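Local coordinates for glutathione transferase (PDB 4F0C), which probably conjugates or reduces substrates with the thiol of glutathione, as a fungal Ure2p-type glutathione transferase, and binds oxidized glutathione disulfide, at residues A[47-52]-A[58-63]; A[7-12]-A[23-28]. One frame throughout, in Å; residues are numbered along the deposited sequence.

Contact 1. Residues A[47-52]-A[58-63]. With GDS (oxidized glutathione disulfide), chain B.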
ATOM      1  N   PRO A  47      22.625  -4.092  -9.330  1.00 39.75           N
ATOM      2  CA  PRO A  47      23.231  -3.869  -8.007  1.00 40.08           C
ATOM      3  C   PRO A  47      23.353  -2.388  -7.667  1.00 41.22           C
ATOM      4  O   PRO A  47      23.194  -2.001  -6.507  1.00 36.27           O
ATOM      5  CB  PRO A  47      24.636  -4.473  -8.158  1.00 40.16           C
ATOM      6  CG  PRO A  47      24.449  -5.583  -9.155  1.00 42.28           C
ATOM      7  CD  PRO A  47      23.348  -5.130 -10.100  1.00 41.36           C
ATOM      8  N   SER A  48      23.621  -1.560  -8.670  1.00 40.65           N
ATOM      9  CA  SER A  48      23.817  -0.143  -8.410  1.00 40.80           C
ATOM     10  C   SER A  48      22.546   0.535  -7.905  1.00 30.37           C
ATOM     11  O   SER A  48      22.628   1.551  -7.224  1.00 34.16           O
ATOM     12  CB  SER A  48      24.381   0.582  -9.635  1.00 47.95           C
ATOM     13  OG  SER A  48      23.473   0.527 -10.719  1.00 53.53           O
ATOM     14  N   PHE A  49      21.371   0.001  -8.230  1.00 22.87           N
ATOM     15  CA  PHE A  49      20.154   0.579  -7.673  1.00 22.02           C
ATOM     16  C   PHE A  49      19.529  -0.293  -6.583  1.00 19.47           C
ATOM     17  O   PHE A  49      18.969   0.238  -5.632  1.00 20.10           O
ATOM     18  CB  PHE A  49      19.102   0.929  -8.737  1.00 24.54           C
ATOM     19  CG  PHE A  49      17.885   1.596  -8.172  1.00 17.85           C
ATOM     20  CD1 PHE A  49      17.941   2.911  -7.750  1.00 16.74           C
ATOM     21  CD2 PHE A  49      16.689   0.908  -8.031  1.00 20.24           C
ATOM     22  CE1 PHE A  49      16.832   3.541  -7.212  1.00 15.95           C
ATOM     23  CE2 PHE A  49      15.574   1.529  -7.500  1.00 17.93           C
ATOM     24  CZ  PHE A  49      15.638   2.839  -7.070  1.00 16.36           C
ATOM     25  N   THR A  50      19.643  -1.609  -6.691  1.00 16.34           N
ATOM     26  CA  THR A  50      19.062  -2.462  -5.649  1.00 18.45           C
ATOM     27  C   THR A  50      19.783  -2.262  -4.318  1.00 23.11           C
ATOM     28  O   THR A  50      19.245  -2.575  -3.251  1.00 17.85           O
ATOM     29  CB  THR A  50      18.988  -3.971  -6.046  1.00 25.43           C
ATOM     30  OG1 THR A  50      20.303  -4.486  -6.280  1.00 26.79           O
ATOM     31  CG2 THR A  50      18.145  -4.142  -7.304  1.00 27.82           C
ATOM     32  N   LYS A  51      20.988  -1.698  -4.373  1.00 23.13           N
ATOM     33  CA  LYS A  51      21.682  -1.325  -3.136  1.00 24.35           C
ATOM     34  C   LYS A  51      20.906  -0.245  -2.377  1.00 21.77           C
ATOM     35  O   LYS A  51      21.005  -0.140  -1.147  1.00 21.41           O
ATOM     36  CB  LYS A  51      23.147  -0.913  -3.403  1.00 24.83           C
ATOM     37  CG  LYS A  51      23.351   0.505  -3.941  1.00 27.13           C
ATOM     38  CD  LYS A  51      24.846   0.732  -4.278  1.00 34.27           C
ATOM     39  CE  LYS A  51      25.105   2.141  -4.797  1.00 40.80           C
ATOM     40  NZ  LYS A  51      26.321   2.251  -5.650  1.00 44.86           N
ATOM     41  N   TYR A  52      20.121   0.548  -3.113  1.00 15.25           N
ATOM     42  CA  TYR A  52      19.229   1.541  -2.509  1.00 16.35           C
ATOM     43  C   TYR A  52      17.841   0.992  -2.218  1.00 19.81           C
ATOM     44  O   TYR A  52      17.249   1.320  -1.204  1.00 21.91           O
ATOM     45  CB  TYR A  52      19.076   2.750  -3.419  1.00 17.16           C
ATOM     46  CG  TYR A  52      20.386   3.480  -3.611  1.00 23.21           C
ATOM     47  CD1 TYR A  52      21.025   4.082  -2.528  1.00 23.36           C
ATOM     48  CD2 TYR A  52      20.991   3.546  -4.854  1.00 24.55           C
ATOM     49  CE1 TYR A  52      22.234   4.740  -2.684  1.00 26.26           C
ATOM     50  CE2 TYR A  52      22.213   4.207  -5.021  1.00 26.86           C
ATOM     51  CZ  TYR A  52      22.812   4.806  -3.931  1.00 27.20           C
ATOM     52  OH  TYR A  52      24.002   5.463  -4.069  1.00 30.67           O
ATOM     53  N   ILE A  58      11.346   2.410  -8.473  1.00 14.27           N
ATOM     54  CA  ILE A  58      11.471   3.807  -8.073  1.00  9.62           C
ATOM     55  C   ILE A  58      10.124   4.285  -7.493  1.00  9.12           C
ATOM     56  O   ILE A  58       9.071   3.762  -7.854  1.00 13.43           O
ATOM     57  CB  ILE A  58      11.956   4.704  -9.271  1.00 17.38           C
ATOM     58  CG1 ILE A  58      10.867   4.847 -10.312  1.00 22.93           C
ATOM     59  CG2 ILE A  58      13.267   4.170  -9.871  1.00 23.26           C
ATOM     60  CD1 ILE A  58      10.053   6.093 -10.120  1.00 27.71           C
ATOM     61  N   PRO A  59      10.139   5.307  -6.622  1.00 10.64           N
ATOM     62  CA  PRO A  59      11.300   6.109  -6.214  1.00  9.51           C
ATOM     63  C   PRO A  59      12.111   5.553  -5.030  1.00 14.43           C
ATOM     64  O   PRO A  59      11.691   4.638  -4.298  1.00 12.95           O
ATOM     65  CB  PRO A  59      10.663   7.420  -5.769  1.00  8.44           C
ATOM     66  CG  PRO A  59       9.359   6.953  -5.146  1.00  9.22           C
ATOM     67  CD  PRO A  59       8.879   5.884  -6.121  1.00  9.76           C
ATOM     68  N   ALA A  60      13.292   6.133  -4.860  1.00 10.09           N
ATOM     69  CA  ALA A  60      14.050   5.994  -3.625  1.00 11.10           C
ATOM     70  C   ALA A  60      14.639   7.377  -3.390  1.00 13.29           C
ATOM     71  O   ALA A  60      14.829   8.147  -4.344  1.00 12.58           O
ATOM     72  CB  ALA A  60      15.188   4.933  -3.760  1.00 11.04           C
ATOM     73  N   LEU A  61      14.928   7.678  -2.129  1.00  9.24           N
ATOM     74  CA  LEU A  61      15.402   9.016  -1.737  1.00 12.42           C
ATOM     75  C   LEU A  61      16.646   8.858  -0.893  1.00 12.46           C
ATOM     76  O   LEU A  61      16.662   8.040   0.030  1.00 13.86           O
ATOM     77  CB  LEU A  61      14.335   9.712  -0.876  1.00 12.12           C
ATOM     78  CG  LEU A  61      14.706  11.127  -0.386  1.00 15.21           C
ATOM     79  CD1 LEU A  61      14.247  12.127  -1.406  1.00 15.55           C
ATOM     80  CD2 LEU A  61      14.065  11.436   0.988  1.00 18.18           C
ATOM     81  N   ILE A  62      17.695   9.617  -1.204  1.00 10.39           N
ATOM     82  CA  ILE A  62      18.854   9.694  -0.302  1.00 12.35           C
ATOM     83  C   ILE A  62      18.899  11.062   0.339  1.00 13.68           C
ATOM     84  O   ILE A  62      18.850  12.069  -0.375  1.00 11.69           O
ATOM     85  CB  ILE A  62      20.196   9.528  -1.035  1.00 12.09           C
ATOM     86  CG1 ILE A  62      20.206   8.241  -1.874  1.00 14.19           C
ATOM     87  CG2 ILE A  62      21.379   9.524  -0.014  1.00 11.68           C
ATOM     88  CD1 ILE A  62      21.381   8.193  -2.805  1.00 15.26           C
ATOM     89  N   ASP A  63      18.979  11.109   1.671  1.00  8.77           N
ATOM     90  CA  ASP A  63      19.099  12.370   2.388  1.00 10.38           C
ATOM     91  C   ASP A  63      20.587  12.636   2.699  1.00 11.83           C
ATOM     92  O   ASP A  63      21.173  12.129   3.665  1.00 12.62           O
ATOM     93  CB  ASP A  63      18.229  12.331   3.651  1.00 11.20           C
ATOM     94  CG  ASP A  63      18.182  13.661   4.389  1.00 14.38           C
ATOM     95  OD1 ASP A  63      18.999  14.591   4.099  1.00 11.88           O
ATOM     96  OD2 ASP A  63      17.332  13.741   5.311  1.00 11.31           O
TER
HETATM   97  N1  GDS B 301       4.438   0.932  -4.081  1.00  7.86           N
HETATM   98  CA1 GDS B 301       5.602   1.516  -4.850  1.00 11.40           C
HETATM   99  C1  GDS B 301       5.786   3.052  -4.527  1.00 10.14           C
HETATM  100  OE1 GDS B 301       4.761   3.759  -4.293  1.00 11.70           O
HETATM  101  OE2 GDS B 301       6.976   3.474  -4.447  1.00 11.88           O
HETATM  102  CB1 GDS B 301       5.424   1.346  -6.400  1.00  9.63           C
HETATM  103  CG1 GDS B 301       6.626   1.943  -7.168  1.00 13.74           C
HETATM  104  CD1 GDS B 301       6.490   1.606  -8.619  1.00 16.41           C
HETATM  105  O1  GDS B 301       5.559   0.989  -9.110  1.00 14.96           O
HETATM  106  N2  GDS B 301       7.533   2.066  -9.398  1.00 15.70           N
HETATM  107  CA2 GDS B 301       7.587   1.803 -10.850  1.00 14.28           C
HETATM  108  C2  GDS B 301       8.831   1.019 -11.189  1.00 14.39           C
HETATM  109  O2  GDS B 301       9.907   1.318 -10.663  1.00 14.79           O
HETATM  110  CB2 GDS B 301       7.716   3.123 -11.645  1.00 18.74           C
HETATM  111  SG2 GDS B 301       6.153   4.028 -11.594  1.00 20.16           S
HETATM  112  N3  GDS B 301       8.712   0.064 -12.135  1.00 17.08           N
HETATM  113  CA3 GDS B 301       9.874  -0.683 -12.530  1.00 23.21           C
HETATM  114  C3  GDS B 301       9.565  -2.175 -12.590  1.00 23.71           C
HETATM  115  OE3 GDS B 301      10.398  -2.922 -13.147  1.00 29.19           O
HETATM  116  OE4 GDS B 301       8.524  -2.531 -12.009  1.00 26.25           O
HETATM  117  N4  GDS B 301       2.819   0.611  -9.835  1.00 16.15           N
HETATM  118  CA4 GDS B 301       1.755   0.195  -8.912  1.00 11.59           C
HETATM  119  C4  GDS B 301       1.705   1.211  -7.733  1.00 12.91           C
HETATM  120  OE5 GDS B 301       2.017   2.409  -7.959  1.00 12.57           O
HETATM  121  OE6 GDS B 301       1.335   0.744  -6.636  1.00 12.99           O
HETATM  122  C5  GDS B 301       2.695   0.414 -11.188  1.00 19.18           C
HETATM  123  O5  GDS B 301       1.710  -0.105 -11.715  1.00 18.09           O
HETATM  124  CA5 GDS B 301       3.833   0.889 -12.083  1.00 17.46           C
HETATM  125  N5  GDS B 301       3.905   0.061 -13.319  1.00 16.28           N
HETATM  126  CB5 GDS B 301       3.567   2.358 -12.430  1.00 18.22           C
HETATM  127  SG5 GDS B 301       5.050   3.119 -13.194  1.00 20.81           S
HETATM  128  CA6 GDS B 301       5.792  -3.593 -13.728  1.00 24.53           C
HETATM  129  C6  GDS B 301       4.516  -4.460 -14.080  1.00 26.85           C
HETATM  130  OE7 GDS B 301       4.687  -5.632 -14.478  1.00 28.20           O
HETATM  131  OE8 GDS B 301       3.404  -3.912 -13.923  1.00 26.92           O
HETATM  132  N6  GDS B 301       6.940  -4.464 -13.480  1.00 24.14           N
HETATM  133  CB6 GDS B 301       6.024  -2.610 -14.914  1.00 20.34           C
HETATM  134  CG6 GDS B 301       5.024  -1.443 -14.927  1.00 18.60           C
HETATM  135  CD6 GDS B 301       5.088  -0.653 -13.627  1.00 22.20           C
HETATM  136  O6  GDS B 301       6.070  -0.577 -12.879  1.00 21.34           O
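The cis-proline turn of the thioredoxin-like glutathione transferase domain runs into strand 60-63, and the short helix 47-50 with the turn after it packs over this strand through F49 and Y52. F49 has its CG anti to the backbone N (chi1 -177°), which carries the ring tip to both A60 and I58: CZ lies 3.9 Å from A60 CB and equally far from I58 CG2, F49 and I58 crossing at about a right angle. Further along the strand, Y52 CE1 rests 3.6 Å from I62 CD1, while K51 CG sits above one face of the Y52 ring, toward its rim. F10 of strand 7-11 meets both aromatic rings, edge-to-face with F49. An alanine in place of Y52 would probably open a gap beside I62 CD1 and take away a ring that meets F10. The other branch of I58, CG1, turns to the bound disulfide, 3.7 Å from its O2. The backbone of I58 grips the same ligand twice: I58 N donates to GDS O2 (2.8 Å, 157°), and I58 O accepts from GDS N2 (2.8 Å). This two-way, strand-like pairing with the cysteinyl part of glutathione, just before cis P59, is typical of the glutathione site of the GST fold.

Contact 2. Residues A[7-12]-A[23-28]; sequences FTLFNH and MLLREL. With SO4 (sulfate ion), chain G.
Strand 7-11 and helix 18-28 approach without backbone contact, the nearest CA atoms being those of F7 and L25 at 9.2 Å, so side chains alone bridge the gap. They are the first two elements of a beta-alpha-beta unit, completed by the parallel strand 32-36, with which the thioredoxin-like domain of glutathione transferases begins. The alternation of the strand directs F7 and L9 toward the helix, while T8 between them points away. L25 is the helix residue that receives both. With CG anti to the carbonyl carbon (chi1 -70°), its branch reaches toward the strand and the two methyls take different partners: CD2 lies 3.8 Å from F7 CD2 and 3.9 Å from F7 CE2, approaching that bond of the ring obliquely, whereas CD1 makes a looser approach to L9 CD2 at 4.5 Å. All three residues are buried, and the join is small and wholly apolar; F32 of strand 32-36 also touches F7 and L25. Away from L25, R26 and E27 make salt bridges to E215 and R210 of the C-terminal helical part. At the end of the strand N11 OD1 takes a bond from the next backbone amide, H12 N (2.8 Å), which sits above its carbonyl plane. The H12 ring holds a sulfate, probably from the crystallisation liquor, at its edge: NE2 donates to SO4 O4 over 2.8 Å, nearly straight at 166°.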
ATOM      1  N   PHE A   7      18.872  16.278  -1.198  1.00 15.41           N
ATOM      2  CA  PHE A   7      18.326  14.966  -1.526  1.00 12.66           C
ATOM      3  C   PHE A   7      18.706  14.555  -2.927  1.00 13.80           C
ATOM      4  O   PHE A   7      18.832  15.406  -3.823  1.00 15.98           O
ATOM      5  CB  PHE A   7      16.781  14.991  -1.445  1.00 10.28           C
ATOM      6  CG  PHE A   7      16.251  15.356  -0.077  1.00 14.38           C
ATOM      7  CD1 PHE A   7      16.269  14.425   0.968  1.00 11.54           C
ATOM      8  CD2 PHE A   7      15.762  16.640   0.162  1.00 10.26           C
ATOM      9  CE1 PHE A   7      15.743  14.760   2.249  1.00 13.05           C
ATOM     10  CE2 PHE A   7      15.257  16.997   1.401  1.00 13.56           C
ATOM     11  CZ  PHE A   7      15.253  16.055   2.471  1.00 13.18           C
ATOM     12  N   THR A   8      18.886  13.250  -3.112  1.00 11.16           N
ATOM     13  CA  THR A   8      18.814  12.657  -4.446  1.00 13.71           C
ATOM     14  C   THR A   8      17.495  11.915  -4.508  1.00 13.82           C
ATOM     15  O   THR A   8      17.218  11.027  -3.672  1.00 12.39           O
ATOM     16  CB  THR A   8      19.951  11.657  -4.739  1.00 15.66           C
ATOM     17  OG1 THR A   8      21.195  12.340  -4.701  1.00 16.03           O
ATOM     18  CG2 THR A   8      19.790  11.013  -6.123  1.00 13.22           C
ATOM     19  N   LEU A   9      16.670  12.290  -5.480  1.00 13.03           N
ATOM     20  CA  LEU A   9      15.428  11.571  -5.741  1.00 13.12           C
ATOM     21  C   LEU A   9      15.617  10.713  -6.987  1.00 14.00           C
ATOM     22  O   LEU A   9      15.840  11.234  -8.077  1.00 13.77           O
ATOM     23  CB  LEU A   9      14.256  12.549  -5.973  1.00 11.33           C
ATOM     24  CG  LEU A   9      12.915  11.917  -6.408  1.00 11.81           C
ATOM     25  CD1 LEU A   9      12.373  10.891  -5.388  1.00  9.71           C
ATOM     26  CD2 LEU A   9      11.840  13.016  -6.698  1.00 12.58           C
ATOM     27  N   PHE A  10      15.527   9.397  -6.836  1.00 11.98           N
ATOM     28  CA  PHE A  10      15.536   8.529  -7.992  1.00 13.23           C
ATOM     29  C   PHE A  10      14.102   8.482  -8.509  1.00 13.98           C
ATOM     30  O   PHE A  10      13.177   8.094  -7.793  1.00 11.75           O
ATOM     31  CB  PHE A  10      16.056   7.131  -7.631  1.00 13.30           C
ATOM     32  CG  PHE A  10      17.509   7.119  -7.205  1.00 13.94           C
ATOM     33  CD1 PHE A  10      18.524   7.138  -8.154  1.00 14.33           C
ATOM     34  CD2 PHE A  10      17.853   7.088  -5.857  1.00 16.61           C
ATOM     35  CE1 PHE A  10      19.858   7.108  -7.782  1.00 19.97           C
ATOM     36  CE2 PHE A  10      19.199   7.050  -5.468  1.00 17.03           C
ATOM     37  CZ  PHE A  10      20.197   7.081  -6.439  1.00 21.69           C
ATOM     38  N   ASN A  11      13.938   8.935  -9.745  1.00 15.12           N
ATOM     39  CA  ASN A  11      12.631   9.140 -10.322  1.00 15.48           C
ATOM     40  C   ASN A  11      12.566   8.453 -11.695  1.00 17.87           C
ATOM     41  O   ASN A  11      13.532   7.817 -12.147  1.00 15.18           O
ATOM     42  CB  ASN A  11      12.382  10.670 -10.422  1.00 14.36           C
ATOM     43  CG  ASN A  11      10.894  11.043 -10.443  1.00 14.48           C
ATOM     44  OD1 ASN A  11      10.028  10.178 -10.522  1.00 15.30           O
ATOM     45  ND2 ASN A  11      10.605  12.336 -10.374  1.00 13.06           N
ATOM     46  N   HIS A  12      11.422   8.577 -12.360  1.00 14.58           N
ATOM     47  CA  HIS A  12      11.265   8.142 -13.743  1.00 15.57           C
ATOM     48  C   HIS A  12      10.358   9.165 -14.431  1.00 18.18           C
ATOM     49  O   HIS A  12       9.455   9.720 -13.784  1.00 18.66           O
ATOM     50  CB  HIS A  12      10.615   6.746 -13.831  1.00 16.29           C
ATOM     51  CG  HIS A  12      10.677   6.153 -15.203  1.00 22.45           C
ATOM     52  ND1 HIS A  12       9.576   6.054 -16.024  1.00 22.45           N
ATOM     53  CD2 HIS A  12      11.726   5.684 -15.926  1.00 23.05           C
ATOM     54  CE1 HIS A  12       9.932   5.521 -17.182  1.00 22.82           C
ATOM     55  NE2 HIS A  12      11.234   5.290 -17.148  1.00 27.51           N
ATOM     56  N   MET A  23       6.587  16.556  -5.908  1.00 12.77           N
ATOM     57  CA  MET A  23       5.595  17.564  -5.475  1.00 15.02           C
ATOM     58  C   MET A  23       5.858  18.052  -4.044  1.00 14.44           C
ATOM     59  O   MET A  23       5.877  19.249  -3.793  1.00 13.50           O
ATOM     60  CB  MET A  23       4.182  16.981  -5.513  1.00 16.12           C
ATOM     61  CG  MET A  23       3.615  16.876  -6.911  1.00 16.53           C
ATOM     62  SD  MET A  23       2.054  15.965  -6.986  1.00 13.04           S
ATOM     63  CE  MET A  23       1.932  15.776  -8.774  1.00 11.96           C
ATOM     64  N   LEU A  24       6.039  17.116  -3.113  1.00  8.19           N
ATOM     65  CA  LEU A  24       6.261  17.496  -1.711  1.00  9.29           C
ATOM     66  C   LEU A  24       7.547  18.287  -1.518  1.00 12.60           C
ATOM     67  O   LEU A  24       7.572  19.269  -0.775  1.00 10.38           O
ATOM     68  CB  LEU A  24       6.228  16.266  -0.773  1.00  7.99           C
ATOM     69  CG  LEU A  24       6.585  16.592   0.699  1.00  8.25           C
ATOM     70  CD1 LEU A  24       5.514  17.535   1.276  1.00 10.67           C
ATOM     71  CD2 LEU A  24       6.600  15.288   1.490  1.00  8.17           C
ATOM     72  N   LEU A  25       8.617  17.861  -2.186  1.00 11.02           N
ATOM     73  CA  LEU A  25       9.892  18.575  -2.054  1.00 10.61           C
ATOM     74  C   LEU A  25       9.744  20.022  -2.563  1.00 11.52           C
ATOM     75  O   LEU A  25      10.267  20.955  -1.946  1.00 12.73           O
ATOM     76  CB  LEU A  25      11.004  17.853  -2.822  1.00  9.26           C
ATOM     77  CG  LEU A  25      11.451  16.505  -2.225  1.00 11.02           C
ATOM     78  CD1 LEU A  25      12.373  15.800  -3.209  1.00 15.95           C
ATOM     79  CD2 LEU A  25      12.156  16.682  -0.884  1.00 14.00           C
ATOM     80  N   ARG A  26       9.031  20.200  -3.680  1.00 14.15           N
ATOM     81  CA  ARG A  26       8.795  21.558  -4.199  1.00 14.59           C
ATOM     82  C   ARG A  26       7.933  22.380  -3.244  1.00 14.56           C
ATOM     83  O   ARG A  26       8.209  23.553  -3.036  1.00 14.46           O
ATOM     84  CB  ARG A  26       8.160  21.536  -5.592  1.00 11.32           C
ATOM     85  CG  ARG A  26       9.075  20.979  -6.670  1.00 14.30           C
ATOM     86  CD  ARG A  26       8.459  21.016  -8.101  1.00 15.53           C
ATOM     87  NE  ARG A  26       9.262  20.118  -8.923  1.00 15.32           N
ATOM     88  CZ  ARG A  26      10.383  20.457  -9.550  1.00 21.58           C
ATOM     89  NH1 ARG A  26      10.808  21.719  -9.555  1.00 17.21           N
ATOM     90  NH2 ARG A  26      11.067  19.522 -10.202  1.00 17.98           N
ATOM     91  N   GLU A  27       6.876  21.771  -2.698  1.00 13.42           N
ATOM     92  CA  GLU A  27       5.992  22.459  -1.735  1.00 14.95           C
ATOM     93  C   GLU A  27       6.776  22.983  -0.532  1.00 16.40           C
ATOM     94  O   GLU A  27       6.520  24.082  -0.040  1.00 15.86           O
ATOM     95  CB  GLU A  27       4.879  21.511  -1.222  1.00 11.93           C
ATOM     96  CG  GLU A  27       3.779  21.200  -2.239  1.00 12.09           C
ATOM     97  CD  GLU A  27       2.733  22.321  -2.391  1.00 17.53           C
ATOM     98  OE1 GLU A  27       2.999  23.477  -2.027  1.00 14.85           O
ATOM     99  OE2 GLU A  27       1.622  22.029  -2.875  1.00 22.68           O
ATOM    100  N   LEU A  28       7.726  22.184  -0.055  1.00 12.68           N
ATOM    101  CA  LEU A  28       8.517  22.555   1.125  1.00 11.96           C
ATOM    102  C   LEU A  28       9.748  23.389   0.796  1.00 13.55           C
ATOM    103  O   LEU A  28      10.448  23.835   1.701  1.00 17.57           O
ATOM    104  CB  LEU A  28       8.933  21.299   1.927  1.00 11.66           C
ATOM    105  CG  LEU A  28       7.808  20.722   2.795  1.00 13.89           C
ATOM    106  CD1 LEU A  28       8.108  19.266   3.256  1.00 13.69           C
ATOM    107  CD2 LEU A  28       7.535  21.645   3.995  1.00 13.71           C
TER
HETATM  108  S   SO4 G 306      12.177   3.751 -19.995  0.82 87.84           S
HETATM  109  O1  SO4 G 306      11.478   2.639 -19.347  0.82 90.74           O
HETATM  110  O2  SO4 G 306      12.968   3.231 -21.105  0.82 88.55           O
HETATM  111  O3  SO4 G 306      11.192   4.703 -20.500  0.82 87.16           O
HETATM  112  O4  SO4 G 306      13.060   4.412 -19.035  0.82 83.01           O

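Overall arrangement
Contacts 1 and 2 lie in series along the chain, their centres 14 Å apart, and meet in the mixed sheet, where strands 7-11 and 60-63 are antiparallel neighbours. Probable hydrogen bonds join them, F10 N to A60 O and I62 N to T8 O, each 2.9 Å. Helix 18-28 covers one face of the sheet, and F49 and Y52 pack on the other, so strand 7-11 serves both contacts: F7 and L9 point to helix 18-28, while the F10 ring meets F49 and Y52. I58 of contact 1 binds the glutathione disulfide directly; of the residues joining strand and helix in contact 2, L9 has its side chain about 9 Å from the bound GDS. S111 and R139 of the second subunit also bind this ligand.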